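Local coordinates for tRNA (guanine(26)-N(2))-dimethyltransferase (Pyrococcus horikoshii, PDB 2DUL), which probably dimethylates the N2 of guanine 26 in a number of tRNAs, with S-adenosyl-L-methionine as the methyl donor, at residues Thr256-Leu261 with Ala366-Phe371; Arg128-His133 with Ala209-Gly214. One frame throughout, in Å; residues are numbered along the deposited sequence.

Contact 1 of 2, residues Thr256-Leu261 with Ala366-Phe371; sequences TGKFEL and APYEVF
K258 and Y368 face each other with CA atoms 6.4 Å apart, where the loop leading into strand 259-263 passes the first turn of helix 368-375; P367 is the N-cap residue of that helix. The Y368 ring carries the contact. CG of Y368 lies anti to its own backbone N (chi1 173°), which swings the ring off the helix and against the loop. Over one face sits K258: its CB is 3.7 Å from the Y368 ring centroid and only 6° off the normal, a CH-pi contact. The lysine chain runs on along the same face, K258 CG 3.8 Å from Y368 CG, extended through chi3 and then bent at chi4, its end leading away from the ring. At the far end of the ring, Y368 OH donates to T256 O at 2.7 Å, reaching the oxygen from above the carbonyl plane; T256 CB packs beside the same hydroxyl. The loop is shaped by an ST turn, K258 N to T256 OG1 at 3.2 Å, and by G257, whose backbone angles call for glycine. L331 of helix 324-331 touches both T256 and Y368. A phenylalanine here would probably leave T256 O without this donor and the loop without its hydrogen bond to the helix. The chemistry thus divides: the lysine's methylenes pack on an aromatic face, leaving its ammonium beyond the ring, while one short bond ties the hydroxyl to the loop backbone.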
loop_
_atom_site.group_PDB
_atom_site.type_symbol
_atom_site.label_atom_id
_atom_site.label_comp_id
_atom_site.label_asym_id
_atom_site.label_seq_id
_atom_site.Cartn_x
_atom_site.Cartn_y
_atom_site.Cartn_z
ATOM N N THR A 256 17.403 -2.419 -24.267
ATOM C CA THR A 256 17.565 -0.977 -24.103
ATOM C C THR A 256 17.037 -0.370 -22.803
ATOM O O THR A 256 17.498 0.691 -22.388
ATOM C CB THR A 256 16.893 -0.227 -25.264
ATOM O OG1 THR A 256 15.474 -0.410 -25.188
ATOM C CG2 THR A 256 17.393 -0.750 -26.603
ATOM N N GLY A 257 16.072 -1.022 -22.168
ATOM C CA GLY A 257 15.523 -0.476 -20.943
ATOM C C GLY A 257 14.400 0.503 -21.252
ATOM O O GLY A 257 13.829 1.116 -20.355
ATOM N N LYS A 258 14.084 0.656 -22.532
ATOM C CA LYS A 258 13.007 1.554 -22.931
ATOM C C LYS A 258 11.662 0.876 -22.703
ATOM O O LYS A 258 11.506 -0.314 -22.978
ATOM C CB LYS A 258 13.134 1.932 -24.407
ATOM C CG LYS A 258 12.024 2.867 -24.890
ATOM C CD LYS A 258 12.216 3.260 -26.345
ATOM C CE LYS A 258 11.103 4.189 -26.816
ATOM N NZ LYS A 258 9.766 3.552 -26.642
ATOM N N PHE A 259 10.694 1.634 -22.195
ATOM C CA PHE A 259 9.365 1.094 -21.952
ATOM C C PHE A 259 8.336 1.835 -22.790
ATOM O O PHE A 259 8.574 2.958 -23.234
ATOM C CB PHE A 259 9.003 1.188 -20.455
ATOM C CG PHE A 259 8.895 2.600 -19.922
ATOM C CD1 PHE A 259 7.794 3.401 -20.228
ATOM C CD2 PHE A 259 9.889 3.123 -19.099
ATOM C CE1 PHE A 259 7.686 4.700 -19.715
ATOM C CE2 PHE A 259 9.792 4.418 -18.583
ATOM C CZ PHE A 259 8.687 5.210 -18.893
ATOM N N GLU A 260 7.201 1.186 -23.020
ATOM C CA GLU A 260 6.105 1.775 -23.786
ATOM C C GLU A 260 4.853 1.531 -22.959
ATOM O O GLU A 260 4.759 0.524 -22.255
ATOM C CB GLU A 260 5.942 1.082 -25.142
ATOM C CG GLU A 260 7.230 0.888 -25.923
ATOM C CD GLU A 260 7.012 0.140 -27.228
ATOM O OE1 GLU A 260 6.027 -0.627 -27.320
ATOM O OE2 GLU A 260 7.831 0.312 -28.154
ATOM N N LEU A 261 3.891 2.440 -23.043
ATOM C CA LEU A 261 2.660 2.285 -22.288
ATOM C C LEU A 261 1.472 2.141 -23.228
ATOM O O LEU A 261 1.422 2.777 -24.277
ATOM C CB LEU A 261 2.424 3.504 -21.391
ATOM C CG LEU A 261 3.569 3.954 -20.479
ATOM C CD1 LEU A 261 3.170 5.251 -19.785
ATOM C CD2 LEU A 261 3.886 2.862 -19.463
ATOM N N ALA A 366 11.002 13.486 -19.574
ATOM C CA ALA A 366 11.828 13.383 -20.774
ATOM C C ALA A 366 11.673 12.079 -21.547
ATOM O O ALA A 366 11.457 11.021 -20.964
ATOM C CB ALA A 366 13.297 13.582 -20.408
ATOM N N PRO A 367 11.769 12.149 -22.884
ATOM C CA PRO A 367 11.648 10.954 -23.724
ATOM C C PRO A 367 12.875 10.082 -23.462
ATOM O O PRO A 367 13.924 10.588 -23.067
ATOM C CB PRO A 367 11.656 11.522 -25.145
ATOM C CG PRO A 367 11.123 12.920 -24.967
ATOM C CD PRO A 367 11.810 13.369 -23.710
ATOM N N TYR A 368 12.741 8.782 -23.676
ATOM C CA TYR A 368 13.845 7.849 -23.474
ATOM C C TYR A 368 15.143 8.293 -24.158
ATOM O O TYR A 368 16.213 8.280 -23.549
ATOM C CB TYR A 368 13.452 6.466 -23.997
ATOM C CG TYR A 368 14.592 5.469 -23.997
ATOM C CD1 TYR A 368 14.992 4.831 -22.822
ATOM C CD2 TYR A 368 15.280 5.176 -25.175
ATOM C CE1 TYR A 368 16.057 3.917 -22.820
ATOM C CE2 TYR A 368 16.344 4.272 -25.189
ATOM C CZ TYR A 368 16.728 3.648 -24.013
ATOM O OH TYR A 368 17.787 2.769 -24.034
ATOM N N GLU A 369 15.055 8.676 -25.428
ATOM C CA GLU A 369 16.244 9.092 -26.164
ATOM C C GLU A 369 16.925 10.307 -25.556
ATOM O O GLU A 369 18.151 10.409 -25.579
ATOM C CB GLU A 369 15.901 9.371 -27.627
ATOM C CG GLU A 369 15.411 8.156 -28.403
ATOM C CD GLU A 369 16.388 6.982 -28.381
ATOM O OE1 GLU A 369 17.615 7.204 -28.265
ATOM O OE2 GLU A 369 15.921 5.831 -28.505
ATOM N N VAL A 370 16.142 11.234 -25.017
ATOM C CA VAL A 370 16.728 12.415 -24.391
ATOM C C VAL A 370 17.437 11.985 -23.107
ATOM O O VAL A 370 18.504 12.496 -22.779
ATOM C CB VAL A 370 15.658 13.466 -24.047
ATOM C CG1 VAL A 370 16.260 14.555 -23.167
ATOM C CG2 VAL A 370 15.105 14.075 -25.328
ATOM N N PHE A 371 16.837 11.044 -22.384
ATOM C CA PHE A 371 17.438 10.554 -21.147
ATOM C C PHE A 371 18.797 9.919 -21.436
ATOM O O PHE A 371 19.780 10.207 -20.757
ATOM C CB PHE A 371 16.530 9.511 -20.480
ATOM C CG PHE A 371 17.042 9.023 -19.150
ATOM C CD1 PHE A 371 16.864 9.786 -18.000
ATOM C CD2 PHE A 371 17.715 7.805 -19.053
ATOM C CE1 PHE A 371 17.347 9.346 -16.764
ATOM C CE2 PHE A 371 18.205 7.352 -17.822
ATOM C CZ PHE A 371 18.020 8.122 -16.676
#

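Contact 2 of 2, residues Arg128-His133 with Ala209-Gly214; sequences RHRYFH and AKYDLG
R130 reaches across to Y211 and L213 with its guanidinium alone, the backbones staying well apart: the nearest CA atoms, those of R130 and Y211, are 11.4 Å from each other. The arginine chain bends at chi2 (-62°) and runs on extended at chi3, carrying the guanidinium to both partners. The closer-packed part lies at the two terminal nitrogens. R130 NH1 meets the root of the tyrosine side chain, 3.8 Å from both Y211 CB and Y211 CG, at the guanidinium edge, and R130 NH2 comes to 3.8 Å from L213 CD1. L213 approaches from the direction opposite to the arginine. R130 NH2 also donates to A154 O, outside the two segments, a bond that probably does most to fix the group's rotation. The segments lead into two strands of the Rossmann-like sheet of class I methyltransferases: residues 128-131 connect helix 121-127 to the parallel strand 132-137, and a type I beta turn, A209 to D212, connects helix 192-209 to the edge strand 213-223. Beyond its root the ring is met only loosely. The guanidinium and Y211 ring planes stand 77° apart, and R130 CZ is 5.7 Å from the Y211 ring centroid, at most a weak cation-pi attraction. The phenol has other partners, Y211 OH bonding to D148 and R152 of helix 144-153. H129, whose ring lies with one face against R130 CG, is exposed.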
loop_
_atom_site.group_PDB
_atom_site.type_symbol
_atom_site.label_atom_id
_atom_site.label_comp_id
_atom_site.label_asym_id
_atom_site.label_seq_id
_atom_site.Cartn_x
_atom_site.Cartn_y
_atom_site.Cartn_z
ATOM N N ARG A 128 -20.244 -7.948 8.431
ATOM C CA ARG A 128 -20.301 -6.485 8.471
ATOM C C ARG A 128 -20.286 -5.900 7.054
ATOM O O ARG A 128 -19.294 -5.312 6.614
ATOM C CB ARG A 128 -19.104 -5.942 9.261
ATOM C CG ARG A 128 -19.017 -6.389 10.720
ATOM C CD ARG A 128 -20.015 -5.659 11.615
ATOM N NE ARG A 128 -21.332 -6.285 11.616
ATOM C CZ ARG A 128 -22.453 -5.675 11.246
ATOM N NH1 ARG A 128 -22.424 -4.416 10.838
ATOM N NH2 ARG A 128 -23.604 -6.325 11.289
ATOM N N HIS A 129 -21.401 -6.065 6.350
ATOM C CA HIS A 129 -21.550 -5.588 4.980
ATOM C C HIS A 129 -21.678 -4.064 4.929
ATOM O O HIS A 129 -22.467 -3.485 5.677
ATOM C CB HIS A 129 -22.792 -6.248 4.367
ATOM C CG HIS A 129 -23.001 -5.935 2.920
ATOM N ND1 HIS A 129 -22.107 -6.307 1.940
ATOM C CD2 HIS A 129 -24.012 -5.294 2.286
ATOM C CE1 HIS A 129 -22.557 -5.909 0.763
ATOM N NE2 HIS A 129 -23.711 -5.293 0.945
ATOM N N ARG A 130 -20.895 -3.423 4.058
ATOM C CA ARG A 130 -20.931 -1.965 3.903
ATOM C C ARG A 130 -20.970 -1.304 5.277
ATOM O O ARG A 130 -21.864 -0.508 5.574
ATOM C CB ARG A 130 -22.174 -1.558 3.101
ATOM C CG ARG A 130 -22.233 -2.168 1.707
ATOM C CD ARG A 130 -21.049 -1.710 0.869
ATOM N NE ARG A 130 -20.972 -2.434 -0.395
ATOM C CZ ARG A 130 -19.865 -2.541 -1.118
ATOM N NH1 ARG A 130 -19.885 -3.221 -2.257
ATOM N NH2 ARG A 130 -18.738 -1.971 -0.698
ATOM N N TYR A 131 -19.976 -1.618 6.101
ATOM C CA TYR A 131 -19.934 -1.116 7.467
ATOM C C TYR A 131 -18.738 -0.256 7.863
ATOM O O TYR A 131 -18.894 0.721 8.593
ATOM C CB TYR A 131 -20.033 -2.317 8.412
ATOM C CG TYR A 131 -20.143 -1.971 9.878
ATOM C CD1 TYR A 131 -19.036 -2.066 10.728
ATOM C CD2 TYR A 131 -21.360 -1.562 10.423
ATOM C CE1 TYR A 131 -19.145 -1.762 12.088
ATOM C CE2 TYR A 131 -21.480 -1.258 11.774
ATOM C CZ TYR A 131 -20.370 -1.360 12.602
ATOM O OH TYR A 131 -20.487 -1.060 13.938
ATOM N N PHE A 132 -17.548 -0.615 7.392
ATOM C CA PHE A 132 -16.348 0.126 7.765
ATOM C C PHE A 132 -15.944 1.289 6.872
ATOM O O PHE A 132 -16.023 1.205 5.648
ATOM C CB PHE A 132 -15.151 -0.831 7.876
ATOM C CG PHE A 132 -15.347 -1.934 8.873
ATOM C CD1 PHE A 132 -15.774 -3.193 8.463
ATOM C CD2 PHE A 132 -15.135 -1.702 10.228
ATOM C CE1 PHE A 132 -15.993 -4.210 9.392
ATOM C CE2 PHE A 132 -15.351 -2.709 11.168
ATOM C CZ PHE A 132 -15.782 -3.966 10.749
ATOM N N HIS A 133 -15.491 2.372 7.503
ATOM C CA HIS A 133 -15.018 3.547 6.783
ATOM C C HIS A 133 -13.593 3.256 6.316
ATOM O O HIS A 133 -13.104 3.848 5.359
ATOM C CB HIS A 133 -15.023 4.774 7.701
ATOM C CG HIS A 133 -16.393 5.217 8.107
ATOM N ND1 HIS A 133 -17.310 5.718 7.206
ATOM C CD2 HIS A 133 -17.013 5.214 9.311
ATOM C CE1 HIS A 133 -18.434 6.003 7.836
ATOM N NE2 HIS A 133 -18.281 5.707 9.115
ATOM N N ALA A 209 -14.824 -3.159 -9.563
ATOM C CA ALA A 209 -15.753 -2.797 -10.633
ATOM C C ALA A 209 -17.109 -3.488 -10.620
ATOM O O ALA A 209 -18.126 -2.846 -10.887
ATOM C CB ALA A 209 -15.076 -2.987 -12.014
ATOM N N LYS A 210 -17.147 -4.781 -10.310
ATOM C CA LYS A 210 -18.427 -5.486 -10.312
ATOM C C LYS A 210 -19.448 -4.966 -9.298
ATOM O O LYS A 210 -20.636 -5.234 -9.427
ATOM C CB LYS A 210 -18.225 -6.998 -10.129
ATOM C CG LYS A 210 -17.666 -7.437 -8.786
ATOM C CD LYS A 210 -17.511 -8.958 -8.779
ATOM C CE LYS A 210 -16.821 -9.463 -7.514
ATOM N NZ LYS A 210 -15.425 -8.960 -7.441
ATOM N N TYR A 211 -18.990 -4.222 -8.297
ATOM C CA TYR A 211 -19.894 -3.663 -7.293
ATOM C C TYR A 211 -20.282 -2.249 -7.701
ATOM O O TYR A 211 -20.846 -1.494 -6.908
ATOM C CB TYR A 211 -19.195 -3.629 -5.934
ATOM C CG TYR A 211 -18.780 -5.004 -5.464
ATOM C CD1 TYR A 211 -19.739 -5.987 -5.212
ATOM C CD2 TYR A 211 -17.434 -5.335 -5.308
ATOM C CE1 TYR A 211 -19.368 -7.283 -4.813
ATOM C CE2 TYR A 211 -17.050 -6.631 -4.911
ATOM C CZ TYR A 211 -18.028 -7.595 -4.668
ATOM O OH TYR A 211 -17.666 -8.871 -4.287
ATOM N N ASP A 212 -19.981 -1.908 -8.949
ATOM C CA ASP A 212 -20.232 -0.575 -9.485
ATOM C C ASP A 212 -19.493 0.448 -8.622
ATOM O O ASP A 212 -20.040 1.478 -8.222
ATOM C CB ASP A 212 -21.735 -0.272 -9.540
ATOM C CG ASP A 212 -22.458 -1.096 -10.606
ATOM O OD1 ASP A 212 -21.786 -1.579 -11.547
ATOM O OD2 ASP A 212 -23.695 -1.253 -10.511
ATOM N N LEU A 213 -18.233 0.129 -8.336
ATOM C CA LEU A 213 -17.364 0.986 -7.542
ATOM C C LEU A 213 -16.094 1.253 -8.327
ATOM O O LEU A 213 -15.612 0.384 -9.051
ATOM C CB LEU A 213 -16.967 0.301 -6.232
ATOM C CG LEU A 213 -18.040 -0.010 -5.195
ATOM C CD1 LEU A 213 -17.413 -0.844 -4.079
ATOM C CD2 LEU A 213 -18.637 1.297 -4.648
ATOM N N GLY A 214 -15.565 2.461 -8.190
ATOM C CA GLY A 214 -14.319 2.804 -8.845
ATOM C C GLY A 214 -13.348 3.086 -7.715
ATOM O O GLY A 214 -13.700 2.907 -6.548
#

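Along the chain the contacts come in series: contact 2 closes at G214 before contact 1 opens at T256. Their centres are about 39 Å apart and their nearest atoms about 21 Å, so they do not touch. Contact 2 belongs to the large mixed sheet, joining approaches to strand 132-137 and edge strand 213-223, with strands 158-164 and 226-235 between those two in the sheet order. Contact 1 lies farther out, its centre about 27 Å from the chain centre against about 18 Å for contact 2, and joins the loop leading into strand 259-263, an outer strand of the three-stranded antiparallel sheet, to the C-terminal helix 368-375. The two lie in separate regions, both away from the predicted S-adenosyl-L-methionine site.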